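Local coordinates for SusD superfamily protein (Parabacteroides distasonis, PDB 3OTN), which probably binds glycans or other nutrients at the bacterial outer membrane, at residues L28-T31 / V32-K35; D85-A88 / G89-N92; P378-Q381 / S382-I385. All blocks are in the same frame, centred on the assembly; numbering follows the deposited sequence.

Contact 1: L28-T31 / V32-K35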
loop_
_atom_site.group_PDB
_atom_site.type_symbol
_atom_site.label_atom_id
_atom_site.label_comp_id
_atom_site.label_asym_id
_atom_site.label_seq_id
_atom_site.Cartn_x
_atom_site.Cartn_y
_atom_site.Cartn_z
ATOM N N LEU A 28 2.415 9.074 13.894
ATOM C CA LEU A 28 1.025 9.505 14.083
ATOM C C LEU A 28 0.256 9.576 12.783
ATOM O O LEU A 28 -0.873 9.096 12.695
ATOM C CB LEU A 28 0.958 10.865 14.787
ATOM C CG LEU A 28 1.425 10.893 16.239
ATOM C CD1 LEU A 28 1.377 12.351 16.759
ATOM C CD2 LEU A 28 0.606 9.917 17.075
ATOM N N LYS A 29 0.893 10.131 11.757
ATOM C CA LYS A 29 0.208 10.318 10.480
ATOM C C LYS A 29 0.284 9.076 9.578
ATOM O O LYS A 29 -0.143 9.123 8.424
ATOM C CB LYS A 29 0.647 11.632 9.804
ATOM C CG LYS A 29 0.042 12.882 10.486
ATOM C CD LYS A 29 -1.453 12.966 10.163
ATOM C CE LYS A 29 -2.108 14.208 10.665
ATOM N NZ LYS A 29 -2.068 14.228 12.086
ATOM N N ASN A 30 0.761 7.943 10.114
ATOM C CA ASN A 30 0.533 6.635 9.479
ATOM C C ASN A 30 -0.962 6.254 9.289
ATOM O O ASN A 30 -1.280 5.302 8.557
ATOM C CB ASN A 30 1.231 5.499 10.263
ATOM C CG ASN A 30 2.751 5.478 10.096
ATOM O OD1 ASN A 30 3.412 6.499 9.761
ATOM N ND2 ASN A 30 3.331 4.331 10.396
ATOM N N THR A 31 -1.852 6.958 9.980
ATOM C CA THR A 31 -3.274 6.876 9.754
ATOM C C THR A 31 -3.612 7.093 8.290
ATOM O O THR A 31 -4.524 6.460 7.779
ATOM C CB THR A 31 -4.044 7.895 10.589
ATOM O OG1 THR A 31 -3.522 9.202 10.293
ATOM C CG2 THR A 31 -3.922 7.585 12.084
ATOM N N VAL A 32 -2.833 7.901 7.579
ATOM C CA VAL A 32 -3.145 8.187 6.155
ATOM C C VAL A 32 -3.166 6.943 5.254
ATOM O O VAL A 32 -3.875 6.918 4.236
ATOM C CB VAL A 32 -2.181 9.258 5.546
ATOM C CG1 VAL A 32 -0.794 8.651 5.262
ATOM C CG2 VAL A 32 -2.777 9.860 4.294
ATOM N N PHE A 33 -2.415 5.902 5.626
ATOM C CA PHE A 33 -2.301 4.695 4.792
ATOM C C PHE A 33 -3.575 3.841 4.859
ATOM O O PHE A 33 -3.758 2.945 4.021
ATOM C CB PHE A 33 -1.044 3.866 5.136
ATOM C CG PHE A 33 0.236 4.672 5.097
ATOM C CD1 PHE A 33 0.571 5.399 3.959
ATOM C CD2 PHE A 33 1.092 4.713 6.185
ATOM C CE1 PHE A 33 1.723 6.197 3.924
ATOM C CE2 PHE A 33 2.245 5.506 6.161
ATOM C CZ PHE A 33 2.538 6.264 5.033
ATOM N N ASN A 34 -4.416 4.091 5.871
ATOM C CA ASN A 34 -5.755 3.468 5.948
ATOM C C ASN A 34 -6.540 4.213 6.986
ATOM O O ASN A 34 -6.357 4.022 8.194
ATOM C CB ASN A 34 -5.646 1.972 6.298
ATOM C CG ASN A 34 -6.976 1.258 6.281
ATOM O OD1 ASN A 34 -7.994 1.807 6.658
ATOM N ND2 ASN A 34 -6.956 -0.018 5.859
ATOM N N LYS A 35 -7.373 5.132 6.525
ATOM C CA LYS A 35 -8.271 5.804 7.414
ATOM C C LYS A 35 -9.545 6.186 6.688
ATOM O O LYS A 35 -9.546 6.422 5.463
ATOM C CB LYS A 35 -7.624 7.054 8.023
ATOM C CG LYS A 35 -7.372 8.211 7.055
ATOM C CD LYS A 35 -6.948 9.483 7.805
ATOM C CE LYS A 35 -7.500 10.735 7.157
ATOM N NZ LYS A 35 -7.010 12.002 7.809
#
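A short 3-10 turn beginning at K29 carries this contact, in the loop between helix 15-25 and strand 36-37. Two i to i+3 backbone bonds set its pitch. V32 N donates to K29 O at 3.1 Å, and F33 N donates to N30 O at 3.2 Å. A third bond of the same span joins N34 N to T31 O at 3.0 Å. In all three the donor stands well above the carbonyl plane.

N30 and F33 are the side chains that meet most directly. N30 OD1 lies 3.9 Å from F33 CE2, and the amide and ring planes are turned 59° apart. N30 O comes obliquely to the F33 ring, 3.4 Å from CD2. V32 CG1 sits over one face of the same ring, 3.7 Å above its plane and offset toward the rim. V32 holds CG1 between its backbone N and carbonyl carbon (chi1 75°). From there CG1 reaches K29 O at 3.3 Å. K35 CB lies 3.2 Å from T31 O, and the end of the side chain leads away to a salt bridge with D85. The amide nitrogen of N30 is satisfied by Y251 OH. N34 is held by N43 and S264.

Two helices cover the turn. K29 and V32 pack on helix 79-100, where V32 touches W82 and D85. N30 and F33 face helix 108-133, through M121 and L124, and the F33 ring meets that of Y128 at about 45°. K35, just before strand 36-37, is hydrogen-bonded through its backbone to T44.

Contact 2: D85-A88 / G89-N92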
loop_
_atom_site.group_PDB
_atom_site.type_symbol
_atom_site.label_atom_id
_atom_site.label_comp_id
_atom_site.label_asym_id
_atom_site.label_seq_id
_atom_site.Cartn_x
_atom_site.Cartn_y
_atom_site.Cartn_z
ATOM N N ASP A 85 -2.145 14.892 5.150
ATOM C CA ASP A 85 -1.623 14.020 6.219
ATOM C C ASP A 85 -0.197 13.612 5.980
ATOM O O ASP A 85 0.531 13.517 6.938
ATOM C CB ASP A 85 -2.424 12.734 6.387
ATOM C CG ASP A 85 -3.798 12.967 7.000
ATOM O OD1 ASP A 85 -4.148 14.108 7.410
ATOM O OD2 ASP A 85 -4.542 11.980 7.022
ATOM N N CYS A 86 0.190 13.336 4.723
ATOM C CA CYS A 86 1.601 13.107 4.415
ATOM C C CYS A 86 2.434 14.318 4.807
ATOM O O CYS A 86 3.473 14.175 5.471
ATOM C CB CYS A 86 1.837 12.721 2.941
ATOM S SG CYS A 86 1.326 10.990 2.601
ATOM N N TYR A 87 1.986 15.514 4.433
ATOM C CA TYR A 87 2.741 16.712 4.805
ATOM C C TYR A 87 2.728 16.979 6.314
ATOM O O TYR A 87 3.761 17.402 6.851
ATOM C CB TYR A 87 2.373 17.958 3.967
ATOM C CG TYR A 87 3.233 17.996 2.717
ATOM C CD1 TYR A 87 4.594 18.216 2.795
ATOM C CD2 TYR A 87 2.690 17.702 1.479
ATOM C CE1 TYR A 87 5.389 18.190 1.652
ATOM C CE2 TYR A 87 3.458 17.702 0.346
ATOM C CZ TYR A 87 4.810 17.925 0.433
ATOM O OH TYR A 87 5.557 17.867 -0.735
ATOM N N ALA A 88 1.620 16.687 6.998
ATOM C CA ALA A 88 1.617 16.779 8.487
ATOM C C ALA A 88 2.636 15.810 9.075
ATOM O O ALA A 88 3.364 16.153 9.982
ATOM C CB ALA A 88 0.197 16.514 9.070
ATOM N N GLY A 89 2.677 14.583 8.551
ATOM C CA GLY A 89 3.670 13.595 8.964
ATOM C C GLY A 89 5.108 14.059 8.764
ATOM O O GLY A 89 5.952 13.869 9.644
ATOM N N ILE A 90 5.366 14.677 7.604
ATOM C CA ILE A 90 6.683 15.225 7.255
ATOM C C ILE A 90 7.049 16.348 8.217
ATOM O O ILE A 90 8.197 16.385 8.708
ATOM C CB ILE A 90 6.745 15.665 5.730
ATOM C CG1 ILE A 90 6.811 14.420 4.839
ATOM C CG2 ILE A 90 7.969 16.601 5.449
ATOM C CD1 ILE A 90 6.200 14.648 3.427
ATOM N N ALA A 91 6.082 17.202 8.554
ATOM C CA ALA A 91 6.314 18.295 9.554
ATOM C C ALA A 91 6.660 17.703 10.907
ATOM O O ALA A 91 7.568 18.203 11.587
ATOM C CB ALA A 91 5.111 19.277 9.684
ATOM N N ASN A 92 5.966 16.630 11.293
ATOM C CA ASN A 92 6.309 15.913 12.533
ATOM C C ASN A 92 7.725 15.383 12.485
ATOM O O ASN A 92 8.459 15.527 13.450
ATOM C CB ASN A 92 5.345 14.733 12.852
ATOM C CG ASN A 92 3.963 15.189 13.304
ATOM O OD1 ASN A 92 3.826 16.194 13.993
ATOM N ND2 ASN A 92 2.942 14.433 12.937
HETATM O O HOH W 1 2.104 18.223 11.796
#
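The Y87 ring lies beside the I90 side chain, and both point the same way from helix 79-100. I90 CD1 comes obliquely to the ring, 4.0 Å from Y87 CD1 and equally near CE1. Elsewhere the ring meets that of W83 with planes at about 50°. The Y87 side chain also touches V136 and L129, and its hydroxyl is bonded to P137 O.

I90 reaches the ring because CG1 sits beside the backbone N, anti to the carbonyl carbon (chi1 -74°). CD1 then passes 3.4 Å from C86 O. The backbone is regular alpha helix. G89 N donates to D85 O at 2.9 Å, and I90 N, A91 N and N92 N continue the i to i+4 pattern to C86 O, Y87 O and A88 O.

A88 O accepts from N92 N at 3.0 Å and from a water at 3.0 Å. The same water makes a weak bond to N92 OD1, so it links the side chain of N92 to the preceding turn.

The chemistry differs round the helix. The lysine partner of buried D85 probably favours its charged form. C86, I90 and the Y87 ring give a mainly apolar side, held by packing on L129 of helix 108-133, with Y126 also touching I90. The N92 side is instead bridged by water, through one firm bond and one weak one.

Contact 3: P378-Q381 / S382-I385. With EDO (1,2-ethanediol), chain S.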
loop_
_atom_site.group_PDB
_atom_site.type_symbol
_atom_site.label_atom_id
_atom_site.label_comp_id
_atom_site.label_asym_id
_atom_site.label_seq_id
_atom_site.Cartn_x
_atom_site.Cartn_y
_atom_site.Cartn_z
ATOM N N PRO A 378 16.487 -15.090 -14.939
ATOM C CA PRO A 378 16.209 -15.384 -13.546
ATOM C C PRO A 378 17.265 -16.311 -12.945
ATOM O O PRO A 378 17.707 -17.239 -13.611
ATOM C CB PRO A 378 14.826 -16.056 -13.607
ATOM C CG PRO A 378 14.813 -16.712 -14.912
ATOM C CD PRO A 378 15.555 -15.800 -15.825
ATOM N N ASN A 379 17.669 -16.045 -11.708
ATOM C CA ASN A 379 18.513 -16.979 -10.947
ATOM C C ASN A 379 17.624 -17.938 -10.125
ATOM O O ASN A 379 16.375 -17.812 -10.106
ATOM C CB ASN A 379 19.553 -16.221 -10.097
ATOM C CG ASN A 379 18.943 -15.410 -8.925
ATOM O OD1 ASN A 379 17.799 -15.606 -8.511
ATOM N ND2 ASN A 379 19.746 -14.514 -8.376
ATOM N N GLN A 380 18.257 -18.893 -9.433
ATOM C CA GLN A 380 17.504 -19.931 -8.726
ATOM C C GLN A 380 16.608 -19.365 -7.624
ATOM O O GLN A 380 15.525 -19.895 -7.397
ATOM C CB GLN A 380 18.418 -21.027 -8.152
ATOM C CG GLN A 380 17.659 -22.293 -7.674
ATOM C CD GLN A 380 16.919 -22.984 -8.821
ATOM O OE1 GLN A 380 17.479 -23.191 -9.905
ATOM N NE2 GLN A 380 15.661 -23.325 -8.593
ATOM N N GLN A 381 17.064 -18.301 -6.953
ATOM C CA GLN A 381 16.309 -17.682 -5.862
ATOM C C GLN A 381 14.977 -17.129 -6.388
ATOM O O GLN A 381 13.945 -17.323 -5.761
ATOM C CB GLN A 381 17.137 -16.567 -5.206
ATOM C CG GLN A 381 16.442 -15.812 -4.066
ATOM C CD GLN A 381 16.055 -16.707 -2.911
ATOM O OE1 GLN A 381 16.815 -16.813 -1.969
ATOM N NE2 GLN A 381 14.871 -17.368 -2.979
ATOM N N SER A 382 15.013 -16.503 -7.565
ATOM C CA SER A 382 13.811 -15.911 -8.182
ATOM C C SER A 382 12.876 -16.992 -8.668
ATOM O O SER A 382 11.669 -16.890 -8.487
ATOM C CB SER A 382 14.195 -14.970 -9.335
ATOM O OG SER A 382 14.945 -13.858 -8.864
ATOM N N ILE A 383 13.437 -18.034 -9.279
ATOM C CA ILE A 383 12.666 -19.187 -9.720
ATOM C C ILE A 383 11.942 -19.803 -8.527
ATOM O O ILE A 383 10.745 -20.063 -8.601
ATOM C CB ILE A 383 13.551 -20.239 -10.429
ATOM C CG1 ILE A 383 13.972 -19.721 -11.815
ATOM C CG2 ILE A 383 12.830 -21.614 -10.578
ATOM C CD1 ILE A 383 15.043 -20.555 -12.482
ATOM N N ASP A 384 12.671 -20.010 -7.429
ATOM C CA ASP A 384 12.086 -20.599 -6.217
ATOM C C ASP A 384 10.974 -19.704 -5.632
ATOM O O ASP A 384 9.980 -20.209 -5.162
ATOM C CB ASP A 384 13.169 -20.877 -5.145
ATOM C CG ASP A 384 14.096 -22.022 -5.507
ATOM O OD1 ASP A 384 13.786 -22.820 -6.418
ATOM O OD2 ASP A 384 15.165 -22.132 -4.869
ATOM N N ILE A 385 11.144 -18.383 -5.669
ATOM C CA ILE A 385 10.137 -17.428 -5.149
ATOM C C ILE A 385 8.806 -17.564 -5.918
ATOM O O ILE A 385 7.749 -17.749 -5.306
ATOM C CB ILE A 385 10.688 -15.969 -5.197
ATOM C CG1 ILE A 385 11.678 -15.750 -4.053
ATOM C CG2 ILE A 385 9.555 -14.889 -5.197
ATOM C CD1 ILE A 385 12.618 -14.546 -4.257
HETATM C C1 EDO S . 13.291 -17.860 -0.123
HETATM O O1 EDO S . 13.442 -18.929 -1.064
HETATM C C2 EDO S . 11.858 -17.828 0.391
HETATM O O2 EDO S . 11.850 -17.357 1.745
#
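N379 is the N-cap of helix 380-392. Its OD1 accepts from S382 N at 3.1 Å, nearly along the C=O axis, while its ND2 is bonded to Y367. I383 N donates to N379 O, the first i to i+4 bond of the helix. Just before the cap, P378 CB packs against I383 CG1.

From Q380 CB the chain runs toward D384, with CG anti to the backbone N (chi1 -167°). CG passes 3.8 Å from D384 OD2. The chain bends at chi2, which brings CD 4.0 Å from D384 OD1. At the tip NE2 donates to that same OD1 at 2.9 Å. The oxygen lies in the amide plane of Q380, but NE2 meets it from above the carboxylate plane. An alanine in place of D384 is likely to leave Q380 NE2 without this acceptor and its amide freer to turn.

S382 OG is bonded to Q371 of helix 360-375, and I385 packs on L364 there. Q381 crosses I385 obliquely: its CG is 4.0 Å from I385 CD1, and its NE2 donates to O1 of a bound 1,2-ethanediol at 2.9 Å.

In the fold
From the N terminus, contact 1 comes first, in the loop between helix 15-25 and strand 36-37. Contact 2 follows on helix 79-100, and contact 3 opens helix 380-392. Each is local, within one continuous stretch, and closes no long loop. They run in series; none nests or crosses. Contacts 1 and 2 touch, their centres about 10 Å apart. K35 NZ meets D85 OD2 in a salt bridge of 2.6 Å, and K29 packs on A88, which ties the loop to the helix. Contact 3 lies on the opposite side of the chain's centre, about 35 Å from contact 1 between centres, and packs the start of helix 380-392 on helices 360-375, 403-418 and 210-225.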